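Local coordinates for protein alginate lyase (Bacteroides ovatus, PDB 3NNB) that probably cleaves the polysaccharide alginate by beta-elimination, at residues Q340-F352 / R367-L381. Sequence-based numbering, arbitrary orientation. Where two conformers were deposited one is given.
Sequences QEEACWILRRASF and RETPANKRIHLIYSL
The C-terminal tail packs against helix 336-351 through W345 and R348; it leaves helix 359-366 at R367 and turns back through the short helix 375-378. The W345 indole is wedged between two layers: I375 CG2 lies over one face, 3.6 Å from the six-membered ring centroid (CH-pi), and the R367 guanidinium lies over the opposite face, tilted 44° to it, as a cation-pi partner. W345 NE1 points almost straight, and in the ring plane, at T369 OG1 (2.9 Å); that hydroxyl in turn donates to the anti lone pair of E341 OE2 (2.7 Å). The far edge of the indole meets the H376 face in a T-shaped stack, planes at 84°. Replacing W345 by an alanine is likely to leave T369 OG1 without its donor and open a gap between R367 and I375. In the (alpha/alpha) toroid expected of this six-hairpin family, R348 ties down the tail: with CG anti to the backbone N (chi1 171°) and the chain bent beyond it, NH1 reaches Y379 O (2.8 Å) in the carbonyl plane, while L381 CG lies over one guanidinium face and W345 CZ3 over the other. R367 NH2 donates to C344 O (2.9 Å); R348 and R367 converge on E360, each salt-bridged to it, R348 NH2 and R367 NH1 3.5 Å apart. In one of two conformers, R349 CG sits over the Y379 ring and NH2 salt-bridges D287.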
# COMPACT_ATOMS: atom_id res chain seq x y z
N GLN A 340 -0.13 -17.03 -5.62
CA GLN A 340 -0.27 -18.17 -4.70
C GLN A 340 0.53 -17.92 -3.39
O GLN A 340 0.00 -18.10 -2.31
CB GLN A 340 0.18 -19.46 -5.37
CG GLN A 340 -0.84 -19.98 -6.37
CD GLN A 340 -2.01 -20.67 -5.68
OE1 GLN A 340 -1.81 -21.32 -4.64
NE2 GLN A 340 -3.21 -20.56 -6.24
N GLU A 341 1.79 -17.50 -3.52
CA GLU A 341 2.59 -17.19 -2.35
C GLU A 341 1.97 -16.07 -1.51
O GLU A 341 1.84 -16.19 -0.29
CB GLU A 341 4.02 -16.84 -2.75
CG GLU A 341 4.87 -16.53 -1.53
CD GLU A 341 6.32 -16.19 -1.87
OE1 GLU A 341 6.56 -15.79 -3.02
OE2 GLU A 341 7.20 -16.30 -0.97
N GLU A 342 1.56 -14.99 -2.15
CA GLU A 342 0.89 -13.88 -1.46
C GLU A 342 -0.36 -14.33 -0.70
O GLU A 342 -0.59 -13.88 0.43
CB GLU A 342 0.53 -12.77 -2.43
CG GLU A 342 1.73 -12.02 -2.94
CD GLU A 342 1.35 -10.75 -3.78
OE1 GLU A 342 0.31 -10.13 -3.49
OE2 GLU A 342 2.08 -10.40 -4.73
N ALA A 343 -1.14 -15.22 -1.30
CA ALA A 343 -2.32 -15.77 -0.64
C ALA A 343 -1.97 -16.44 0.70
O ALA A 343 -2.71 -16.34 1.65
CB ALA A 343 -3.03 -16.74 -1.57
N CYS A 344 -0.84 -17.17 0.74
CA CYS A 344 -0.39 -17.83 1.95
C CYS A 344 -0.08 -16.81 3.08
O CYS A 344 -0.25 -17.12 4.29
CB CYS A 344 0.86 -18.66 1.65
SG CYS A 344 0.54 -20.10 0.60
N TRP A 345 0.39 -15.61 2.69
CA TRP A 345 0.63 -14.54 3.65
C TRP A 345 -0.64 -13.77 4.01
O TRP A 345 -0.75 -13.28 5.13
CB TRP A 345 1.78 -13.64 3.18
CG TRP A 345 3.04 -14.39 3.30
CD1 TRP A 345 3.67 -15.09 2.34
CD2 TRP A 345 3.81 -14.56 4.51
NE1 TRP A 345 4.78 -15.72 2.87
CE2 TRP A 345 4.90 -15.37 4.19
CE3 TRP A 345 3.69 -14.09 5.82
CZ2 TRP A 345 5.86 -15.74 5.14
CZ3 TRP A 345 4.63 -14.47 6.75
CH2 TRP A 345 5.69 -15.29 6.41
N ILE A 346 -1.62 -13.69 3.12
CA ILE A 346 -2.96 -13.27 3.53
C ILE A 346 -3.43 -14.14 4.70
O ILE A 346 -4.02 -13.62 5.67
CB ILE A 346 -3.96 -13.30 2.33
CG1 ILE A 346 -3.60 -12.20 1.30
CG2 ILE A 346 -5.42 -13.16 2.77
CD1 ILE A 346 -3.74 -10.71 1.77
N LEU A 347 -3.22 -15.47 4.60
CA LEU A 347 -3.66 -16.38 5.64
C LEU A 347 -2.94 -16.19 6.97
O LEU A 347 -3.57 -16.20 8.02
CB LEU A 347 -3.56 -17.83 5.17
CG LEU A 347 -4.52 -18.22 4.06
CD1 LEU A 347 -4.37 -19.70 3.81
CD2 LEU A 347 -5.98 -17.88 4.38
N ARG A 348 -1.63 -15.95 6.92
CA ARG A 348 -0.88 -15.55 8.13
C ARG A 348 -1.49 -14.32 8.80
O ARG A 348 -1.72 -14.30 10.00
CB ARG A 348 0.56 -15.23 7.73
CG ARG A 348 1.44 -14.58 8.80
CD ARG A 348 1.71 -15.45 10.03
NE ARG A 348 2.47 -16.66 9.73
CZ ARG A 348 3.80 -16.79 9.73
NH1 ARG A 348 4.62 -15.78 9.99
NH2 ARG A 348 4.34 -17.95 9.43
N ARG A 349 -1.78 -13.31 8.00
CA ARG A 349 -2.30 -12.06 8.53
C ARG A 349 -3.69 -12.25 9.12
O ARG A 349 -3.99 -11.71 10.19
CB ARG A 349 -2.27 -11.00 7.44
CG ARG A 349 -0.84 -10.72 6.99
CD ARG A 349 -0.79 -10.01 5.66
NE ARG A 349 -1.40 -8.69 5.72
CZ ARG A 349 -1.57 -7.90 4.64
NH1 ARG A 349 -1.16 -8.25 3.40
NH2 ARG A 349 -2.13 -6.73 4.83
N ALA A 350 -4.53 -13.00 8.43
CA ALA A 350 -5.90 -13.27 8.93
C ALA A 350 -5.88 -14.04 10.26
O ALA A 350 -6.76 -13.85 11.11
CB ALA A 350 -6.72 -14.07 7.85
N SER A 351 -4.89 -14.91 10.41
CA SER A 351 -4.75 -15.74 11.60
C SER A 351 -4.54 -14.89 12.85
O SER A 351 -4.81 -15.35 13.95
CB SER A 351 -3.62 -16.76 11.42
OG SER A 351 -2.34 -16.20 11.70
N PHE A 352 -4.08 -13.65 12.71
CA PHE A 352 -3.93 -12.75 13.85
C PHE A 352 -5.31 -12.38 14.43
O PHE A 352 -5.42 -12.12 15.63
CB PHE A 352 -3.24 -11.44 13.50
CG PHE A 352 -1.84 -11.58 12.96
CD1 PHE A 352 -1.15 -12.78 12.92
CD2 PHE A 352 -1.19 -10.43 12.51
CE1 PHE A 352 0.15 -12.83 12.44
CE2 PHE A 352 0.13 -10.50 12.00
CZ PHE A 352 0.78 -11.71 11.98
N ARG A 367 3.15 -22.54 1.49
CA ARG A 367 4.11 -21.44 1.40
C ARG A 367 5.54 -21.98 1.21
O ARG A 367 5.89 -22.94 1.90
CB ARG A 367 4.04 -20.76 2.77
CG ARG A 367 4.78 -19.50 2.94
CD ARG A 367 4.69 -19.06 4.38
NE ARG A 367 3.34 -18.64 4.75
CZ ARG A 367 2.71 -19.04 5.87
NH1 ARG A 367 3.32 -19.87 6.73
NH2 ARG A 367 1.46 -18.60 6.13
N GLU A 368 6.33 -21.39 0.30
CA GLU A 368 7.75 -21.75 0.12
C GLU A 368 8.68 -20.55 0.38
O GLU A 368 9.84 -20.54 -0.05
CB GLU A 368 7.97 -22.30 -1.29
CG GLU A 368 7.37 -23.69 -1.47
CD GLU A 368 7.62 -24.26 -2.85
OE1 GLU A 368 7.39 -23.52 -3.85
OE2 GLU A 368 8.03 -25.43 -2.93
N THR A 369 8.20 -19.58 1.12
CA THR A 369 8.92 -18.33 1.38
C THR A 369 10.25 -18.56 2.11
O THR A 369 10.26 -19.00 3.23
CB THR A 369 7.97 -17.39 2.17
OG1 THR A 369 6.73 -17.29 1.45
CG2 THR A 369 8.51 -15.96 2.32
N PRO A 370 11.39 -18.20 1.47
CA PRO A 370 12.69 -18.36 2.17
C PRO A 370 12.75 -17.60 3.49
O PRO A 370 12.12 -16.54 3.65
CB PRO A 370 13.69 -17.78 1.17
CG PRO A 370 13.05 -17.99 -0.15
CD PRO A 370 11.58 -17.74 0.08
N ALA A 371 13.53 -18.16 4.42
CA ALA A 371 13.55 -17.69 5.80
C ALA A 371 14.06 -16.26 5.93
O ALA A 371 13.78 -15.60 6.93
CB ALA A 371 14.41 -18.65 6.70
N ASN A 372 14.82 -15.79 4.95
CA ASN A 372 15.39 -14.44 5.01
C ASN A 372 14.46 -13.32 4.44
O ASN A 372 14.83 -12.16 4.47
CB ASN A 372 16.74 -14.38 4.28
CG ASN A 372 16.56 -14.53 2.77
OD1 ASN A 372 15.87 -15.45 2.35
ND2 ASN A 372 17.09 -13.61 1.98
N LYS A 373 13.27 -13.66 3.95
CA LYS A 373 12.37 -12.64 3.40
C LYS A 373 11.82 -11.78 4.51
O LYS A 373 11.51 -12.25 5.61
CB LYS A 373 11.20 -13.30 2.64
CG LYS A 373 11.61 -14.06 1.37
CD LYS A 373 12.43 -13.23 0.39
CE LYS A 373 12.68 -13.99 -0.93
NZ LYS A 373 13.52 -13.21 -1.90
N ARG A 374 11.75 -10.49 4.24
CA ARG A 374 11.32 -9.49 5.20
C ARG A 374 9.97 -9.76 5.82
O ARG A 374 9.73 -9.39 6.96
CB ARG A 374 11.31 -8.12 4.54
CG ARG A 374 11.23 -7.00 5.52
CD ARG A 374 11.03 -5.66 4.81
NE ARG A 374 12.19 -5.34 3.98
CZ ARG A 374 12.33 -4.20 3.30
NH1 ARG A 374 11.39 -3.26 3.37
NH2 ARG A 374 13.43 -4.00 2.60
N ILE A 375 9.07 -10.40 5.09
CA ILE A 375 7.71 -10.59 5.56
C ILE A 375 7.68 -11.44 6.86
O ILE A 375 6.80 -11.27 7.68
CB ILE A 375 6.82 -11.18 4.43
CG1 ILE A 375 5.36 -11.04 4.79
CG2 ILE A 375 7.24 -12.62 4.12
CD1 ILE A 375 4.45 -11.08 3.55
N HIS A 376 8.70 -12.27 7.07
CA HIS A 376 8.79 -13.03 8.32
C HIS A 376 8.93 -12.14 9.56
O HIS A 376 8.52 -12.51 10.68
CB HIS A 376 9.95 -14.02 8.27
CG HIS A 376 9.77 -15.15 7.31
ND1 HIS A 376 8.90 -16.20 7.54
CD2 HIS A 376 10.38 -15.41 6.13
CE1 HIS A 376 9.01 -17.07 6.55
NE2 HIS A 376 9.89 -16.61 5.68
N LEU A 377 9.50 -10.96 9.37
CA LEU A 377 9.67 -10.02 10.44
C LEU A 377 8.39 -9.18 10.71
O LEU A 377 8.09 -8.85 11.85
CB LEU A 377 10.81 -9.04 10.08
CG LEU A 377 12.22 -9.58 9.84
CD1 LEU A 377 13.18 -8.47 9.40
CD2 LEU A 377 12.78 -10.32 11.11
N ILE A 378 7.67 -8.87 9.64
CA ILE A 378 6.56 -7.92 9.69
C ILE A 378 5.27 -8.60 10.09
O ILE A 378 4.44 -8.01 10.80
CB ILE A 378 6.36 -7.23 8.31
CG1 ILE A 378 7.63 -6.47 7.91
CG2 ILE A 378 5.13 -6.31 8.33
CD1 ILE A 378 8.12 -5.53 8.98
N TYR A 379 5.07 -9.83 9.64
CA TYR A 379 3.90 -10.63 10.01
C TYR A 379 4.31 -11.93 10.69
O TYR A 379 4.03 -13.03 10.22
CB TYR A 379 3.06 -10.91 8.76
CG TYR A 379 2.54 -9.62 8.13
CD1 TYR A 379 1.73 -8.75 8.85
CD2 TYR A 379 2.84 -9.29 6.82
CE1 TYR A 379 1.25 -7.57 8.28
CE2 TYR A 379 2.35 -8.14 6.24
CZ TYR A 379 1.58 -7.28 6.97
OH TYR A 379 1.11 -6.10 6.38
N SER A 380 4.99 -11.77 11.84
CA SER A 380 5.50 -12.87 12.61
C SER A 380 4.37 -13.51 13.43
O SER A 380 3.24 -12.99 13.51
CB SER A 380 6.61 -12.40 13.57
OG SER A 380 6.06 -11.70 14.70
N LEU A 381 4.74 -14.61 14.05
CA LEU A 381 3.91 -15.35 14.98
C LEU A 381 4.17 -15.00 16.44
O LEU A 381 3.75 -15.72 17.35
CB LEU A 381 4.09 -16.83 14.71
CG LEU A 381 3.57 -17.35 13.34
CD1 LEU A 381 3.86 -18.85 13.19
CD2 LEU A 381 2.09 -17.12 13.09
O HOH W 1 7.34 -17.02 9.61